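Local coordinates for protein ribokinase (Arabidopsis thaliana, PDB 6ILS) that phosphorylates D-ribose at O-5 with ATP in a magnesium-dependent reaction, giving D-ribose 5-phosphate for nucleotide and amino-acid synthesis or the pentose phosphate pathway, at residues A2-V7 / P55-G60; A136-L141 / G161-L166. All blocks are in the same frame, centred on the assembly; numbering follows the deposited sequence.

Interaction 1. Residues A2-V7 / P55-G60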
loop_
_atom_site.group_PDB
_atom_site.type_symbol
_atom_site.label_atom_id
_atom_site.label_comp_id
_atom_site.label_asym_id
_atom_site.label_seq_id
_atom_site.Cartn_x
_atom_site.Cartn_y
_atom_site.Cartn_z
ATOM N N ALA B 2 33.281 -2.357 -15.554
ATOM C CA ALA B 2 32.844 -2.029 -16.907
ATOM C C ALA B 2 31.911 -0.819 -16.872
ATOM O O ALA B 2 31.268 -0.553 -15.843
ATOM C CB ALA B 2 32.155 -3.224 -17.538
ATOM N N PRO B 3 31.845 -0.059 -17.975
ATOM C CA PRO B 3 30.903 1.061 -17.965
ATOM C C PRO B 3 29.486 0.554 -17.718
ATOM O O PRO B 3 28.982 -0.286 -18.456
ATOM C CB PRO B 3 31.065 1.687 -19.363
ATOM C CG PRO B 3 31.819 0.665 -20.172
ATOM C CD PRO B 3 32.669 -0.079 -19.198
ATOM N N PRO B 4 28.865 1.048 -16.647
ATOM C CA PRO B 4 27.666 0.408 -16.113
ATOM C C PRO B 4 26.406 0.657 -16.905
ATOM O O PRO B 4 26.287 1.653 -17.636
ATOM C CB PRO B 4 27.532 1.041 -14.722
ATOM C CG PRO B 4 28.143 2.396 -14.890
ATOM C CD PRO B 4 29.314 2.173 -15.809
ATOM N N LEU B 5 25.457 -0.264 -16.738
ATOM C CA LEU B 5 24.076 0.003 -17.118
ATOM C C LEU B 5 23.513 1.011 -16.140
ATOM O O LEU B 5 23.485 0.774 -14.923
ATOM C CB LEU B 5 23.226 -1.276 -17.110
ATOM C CG LEU B 5 21.701 -1.083 -17.074
ATOM C CD1 LEU B 5 21.209 -0.465 -18.373
ATOM C CD2 LEU B 5 20.991 -2.417 -16.818
ATOM N N VAL B 6 23.067 2.149 -16.658
ATOM C CA VAL B 6 22.441 3.144 -15.793
ATOM C C VAL B 6 20.980 3.344 -16.142
ATOM O O VAL B 6 20.626 3.733 -17.254
ATOM C CB VAL B 6 23.174 4.488 -15.859
ATOM C CG1 VAL B 6 22.446 5.514 -14.986
ATOM C CG2 VAL B 6 24.596 4.301 -15.413
ATOM N N VAL B 7 20.122 3.026 -15.177
ATOM C CA VAL B 7 18.686 3.135 -15.331
ATOM C C VAL B 7 18.210 4.362 -14.583
ATOM O O VAL B 7 18.389 4.466 -13.363
ATOM C CB VAL B 7 17.948 1.875 -14.780
ATOM C CG1 VAL B 7 16.449 1.986 -15.017
ATOM C CG2 VAL B 7 18.528 0.589 -15.414
ATOM N N PRO B 55 27.242 -4.521 -14.045
ATOM C CA PRO B 55 27.267 -3.412 -13.104
ATOM C C PRO B 55 26.090 -2.487 -13.416
ATOM O O PRO B 55 26.078 -1.963 -14.450
ATOM C CB PRO B 55 28.558 -2.661 -13.437
ATOM C CG PRO B 55 29.425 -3.680 -14.088
ATOM C CD PRO B 55 28.512 -4.693 -14.720
ATOM N N THR B 56 25.199 -2.302 -12.451
ATOM C CA THR B 56 23.960 -1.563 -12.712
ATOM C C THR B 56 23.663 -0.525 -11.630
ATOM O O THR B 56 23.670 -0.848 -10.437
ATOM C CB THR B 56 22.764 -2.534 -12.817
ATOM O OG1 THR B 56 22.978 -3.439 -13.909
ATOM C CG2 THR B 56 21.466 -1.775 -13.052
ATOM N N TYR B 57 23.411 0.714 -12.050
ATOM C CA TYR B 57 23.015 1.802 -11.173
ATOM C C TYR B 57 21.559 2.160 -11.428
ATOM O O TYR B 57 21.122 2.192 -12.579
ATOM C CB TYR B 57 23.877 3.058 -11.420
ATOM C CG TYR B 57 25.270 2.941 -10.878
ATOM C CD1 TYR B 57 26.221 2.168 -11.530
ATOM C CD2 TYR B 57 25.634 3.582 -9.704
ATOM C CE1 TYR B 57 27.494 2.035 -11.031
ATOM C CE2 TYR B 57 26.914 3.454 -9.195
ATOM C CZ TYR B 57 27.837 2.686 -9.863
ATOM O OH TYR B 57 29.109 2.552 -9.370
ATOM N N PHE B 58 20.823 2.460 -10.365
ATOM C CA PHE B 58 19.473 2.977 -10.499
ATOM C C PHE B 58 19.466 4.416 -10.012
ATOM O O PHE B 58 19.865 4.692 -8.877
ATOM C CB PHE B 58 18.464 2.128 -9.702
ATOM C CG PHE B 58 17.072 2.709 -9.669
ATOM C CD1 PHE B 58 16.376 2.942 -10.851
ATOM C CD2 PHE B 58 16.457 3.001 -8.471
ATOM C CE1 PHE B 58 15.104 3.477 -10.854
ATOM C CE2 PHE B 58 15.169 3.535 -8.452
ATOM C CZ PHE B 58 14.482 3.766 -9.648
ATOM N N VAL B 59 19.037 5.324 -10.884
ATOM C CA VAL B 59 18.845 6.721 -10.521
ATOM C C VAL B 59 17.357 7.014 -10.395
ATOM O O VAL B 59 16.586 6.924 -11.365
ATOM C CB VAL B 59 19.475 7.671 -11.560
ATOM C CG1 VAL B 59 19.252 9.141 -11.146
ATOM C CG2 VAL B 59 20.938 7.345 -11.743
ATOM N N GLY B 60 16.925 7.355 -9.189
ATOM C CA GLY B 60 15.509 7.484 -8.961
ATOM C C GLY B 60 15.239 8.255 -7.684
ATOM O O GLY B 60 16.168 8.572 -6.948
#
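The Tyr-57 ring meets Pro-4 at its edge. Pro-4 CB lies near the ring plane, 3.6 Å from Tyr-57 CD1, and Pro-4 CG reaches both CD1 and CE1. The tyrosine CG stands beside its own backbone N (chi1 -74°), which swings the ring back along the strand to the proline. His-83 stacks on this ring, and the Tyr-57 side chain also touches Ile-132 of helix 131-134. The Phe-58 ring is placed differently. Gly-60 N sits over its centre, 4.2 Å above the plane. Val-7 O approaches the ring obliquely, with Phe-58 CD1 3.6 Å away. Ala-46 of helix 41-51 touches Val-7, Thr-56 and Phe-58, and covers the sheet face that carries them.

The backbones of 5-7 and 56-60 pair as parallel neighbours in the large central sheet of the PfkB-type kinase fold. Four hydrogen bonds join them. Leu-5 N gives to Pro-55 O at 138°, the most bent of the four. Tyr-57 N returns a bond to Leu-5 O. Val-7 N gives to Tyr-57 O, and Val-59 N to Val-7 O at 2.7 Å; these last two are almost straight. Thr-56 CA and Phe-58 CA add C-H...O contacts to Leu-5 O and Val-7 O.

Leu-5, Val-7, Thr-56 and Phe-58 share one sheet face. Val-6 and Tyr-57 share the other. On the first face Leu-5 and Thr-56 run side by side in the same direction. Leu-5 CD2 lies 3.7 Å from Thr-56 OG1 and 3.8 Å from its CG2. The hydroxyl hydrogen-bonds to Tyr-54 O, so its contact with the leucine is only packing. On the Val-6 side, Val-6 CG1 meets Val-59 CG2 at 4.0 Å.

Interaction 2. Residues A136-L141 / G161-L166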
loop_
_atom_site.group_PDB
_atom_site.type_symbol
_atom_site.label_atom_id
_atom_site.label_comp_id
_atom_site.label_asym_id
_atom_site.label_seq_id
_atom_site.Cartn_x
_atom_site.Cartn_y
_atom_site.Cartn_z
ATOM N N ALA B 136 28.127 6.119 -18.071
ATOM C CA ALA B 136 27.425 4.868 -18.363
ATOM C C ALA B 136 27.990 4.153 -19.596
ATOM O O ALA B 136 28.595 4.781 -20.467
ATOM C CB ALA B 136 25.945 5.133 -18.556
ATOM N N GLY B 137 27.789 2.840 -19.660
ATOM C CA GLY B 137 27.975 2.090 -20.893
ATOM C C GLY B 137 26.708 2.088 -21.727
ATOM O O GLY B 137 26.755 1.950 -22.947
ATOM N N ILE B 138 25.564 2.250 -21.065
ATOM C CA ILE B 138 24.269 2.250 -21.737
ATOM C C ILE B 138 23.242 2.788 -20.754
ATOM O O ILE B 138 23.346 2.544 -19.559
ATOM C CB ILE B 138 23.882 0.827 -22.251
ATOM C CG1 ILE B 138 22.631 0.886 -23.112
ATOM C CG2 ILE B 138 23.688 -0.170 -21.089
ATOM C CD1 ILE B 138 22.517 -0.281 -24.091
ATOM N N VAL B 139 22.284 3.562 -21.238
ATOM C CA VAL B 139 21.312 4.196 -20.352
ATOM C C VAL B 139 19.893 3.787 -20.729
ATOM O O VAL B 139 19.559 3.761 -21.914
ATOM C CB VAL B 139 21.451 5.757 -20.392
ATOM C CG1 VAL B 139 20.321 6.428 -19.625
ATOM C CG2 VAL B 139 22.795 6.171 -19.840
ATOM N N LEU B 140 19.070 3.444 -19.725
ATOM C CA LEU B 140 17.683 3.028 -19.941
ATOM C C LEU B 140 16.723 3.978 -19.261
ATOM O O LEU B 140 16.893 4.262 -18.077
ATOM C CB LEU B 140 17.412 1.615 -19.371
ATOM C CG LEU B 140 18.206 0.413 -19.829
ATOM C CD1 LEU B 140 17.448 -0.900 -19.464
ATOM C CD2 LEU B 140 18.533 0.499 -21.307
ATOM N N LEU B 141 15.729 4.446 -20.016
ATOM C CA LEU B 141 14.660 5.325 -19.551
ATOM C C LEU B 141 13.303 4.683 -19.819
ATOM O O LEU B 141 13.186 3.815 -20.698
ATOM C CB LEU B 141 14.752 6.683 -20.277
ATOM C CG LEU B 141 16.145 7.306 -20.317
ATOM C CD1 LEU B 141 16.162 8.520 -21.268
ATOM C CD2 LEU B 141 16.627 7.722 -18.885
ATOM N N GLY B 161 28.266 10.124 -26.260
ATOM C CA GLY B 161 28.413 8.979 -27.143
ATOM C C GLY B 161 28.121 7.568 -26.645
ATOM O O GLY B 161 28.791 6.627 -27.069
ATOM N N VAL B 162 27.125 7.397 -25.772
ATOM C CA VAL B 162 26.721 6.045 -25.317
ATOM C C VAL B 162 25.226 5.813 -25.628
ATOM O O VAL B 162 24.448 6.761 -25.651
ATOM C CB VAL B 162 27.049 5.840 -23.796
ATOM C CG1 VAL B 162 27.793 7.052 -23.231
ATOM C CG2 VAL B 162 25.798 5.532 -22.952
ATOM N N PRO B 163 24.823 4.559 -25.895
ATOM C CA PRO B 163 23.441 4.320 -26.352
ATOM C C PRO B 163 22.358 4.587 -25.295
ATOM O O PRO B 163 22.530 4.257 -24.125
ATOM C CB PRO B 163 23.450 2.844 -26.748
ATOM C CG PRO B 163 24.618 2.258 -26.042
ATOM C CD PRO B 163 25.621 3.325 -25.852
ATOM N N VAL B 164 21.260 5.191 -25.723
ATOM C CA VAL B 164 20.130 5.472 -24.850
ATOM C C VAL B 164 18.896 4.767 -25.351
ATOM O O VAL B 164 18.500 4.939 -26.513
ATOM C CB VAL B 164 19.836 6.986 -24.768
ATOM C CG1 VAL B 164 18.650 7.251 -23.848
ATOM C CG2 VAL B 164 21.063 7.727 -24.293
ATOM N N ILE B 165 18.284 3.974 -24.477
ATOM C CA ILE B 165 17.058 3.260 -24.795
ATOM C C ILE B 165 15.888 3.848 -24.032
ATOM O O ILE B 165 15.945 4.000 -22.807
ATOM C CB ILE B 165 17.183 1.730 -24.451
ATOM C CG1 ILE B 165 18.377 1.124 -25.192
ATOM C CG2 ILE B 165 15.874 1.015 -24.764
ATOM C CD1 ILE B 165 18.610 -0.362 -24.902
ATOM N N LEU B 166 14.828 4.181 -24.754
ATOM C CA LEU B 166 13.613 4.661 -24.146
ATOM C C LEU B 166 12.511 3.627 -24.296
ATOM O O LEU B 166 12.036 3.338 -25.401
ATOM C CB LEU B 166 13.182 6.008 -24.759
ATOM C CG LEU B 166 11.812 6.512 -24.319
ATOM C CD1 LEU B 166 11.788 6.903 -22.825
ATOM C CD2 LEU B 166 11.378 7.717 -25.190
#
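Ile-138 packs against the CG corner of the Pro-163 ring, and the two side chains cross at about a right angle. Its CB is 4.1 Å from Pro-163 CG. CG1 then comes within 3.5 Å of Pro-163 O and also touches the ring at CG. With CG1 anti to the backbone N (chi1 -172°) and the chain extended beyond it, the tip, CD1, meets Pro-163 CG and ends 4.0 Å from Ile-165 CD1. Ala-266 and Val-270 of helix 257-270 also touch Ile-138.

Next to it, Leu-140 and Ile-165 point the same way. Leu-140 CD2 fits against Ile-165 CB at 3.6 Å and also meets its CG1 and CD1. On the opposite face Leu-141 and Val-164 cross at a slant, with Leu-141 CD1 3.8 Å from Val-164 CG1, and helix 147-158 packs there. This is the beta-alpha-beta crossover of strand 138-143, helix 147-158 and strand 164-170.

Three near-straight hydrogen bonds pair the strands: Val-139 N to Pro-163 O, Ile-165 N to Val-139 O and Leu-141 N to Ile-165 O. Each side chain in this contact is aliphatic. The backbone therefore supplies every hydrogen bond between the segments, and the side chains add apolar packing, partly against carbonyl oxygens.

In the fold
Interactions 1 and 2 lie side by side in one sheet, their centres about 10 Å apart. Interaction 1 comes first along the chain and closes before interaction 2 opens. Strand 5-8 of interaction 1 is the direct neighbour of strand 138-143 of interaction 2. The sheet order here is 56-63, 5-8, 138-143, 164-170, all parallel. The seam carries probable hydrogen bonds from Gly-137 N to Pro-4 O and from Leu-140 N to Val-6 O, and Leu-5 packs on Leu-140. Together they make up four adjacent, largely buried strands. The side chain of Val-7 is about 4 Å from Gly-42, a predicted substrate-binding residue, and that of Leu-140 about 7 Å, so the sheet runs close to the predicted substrate site.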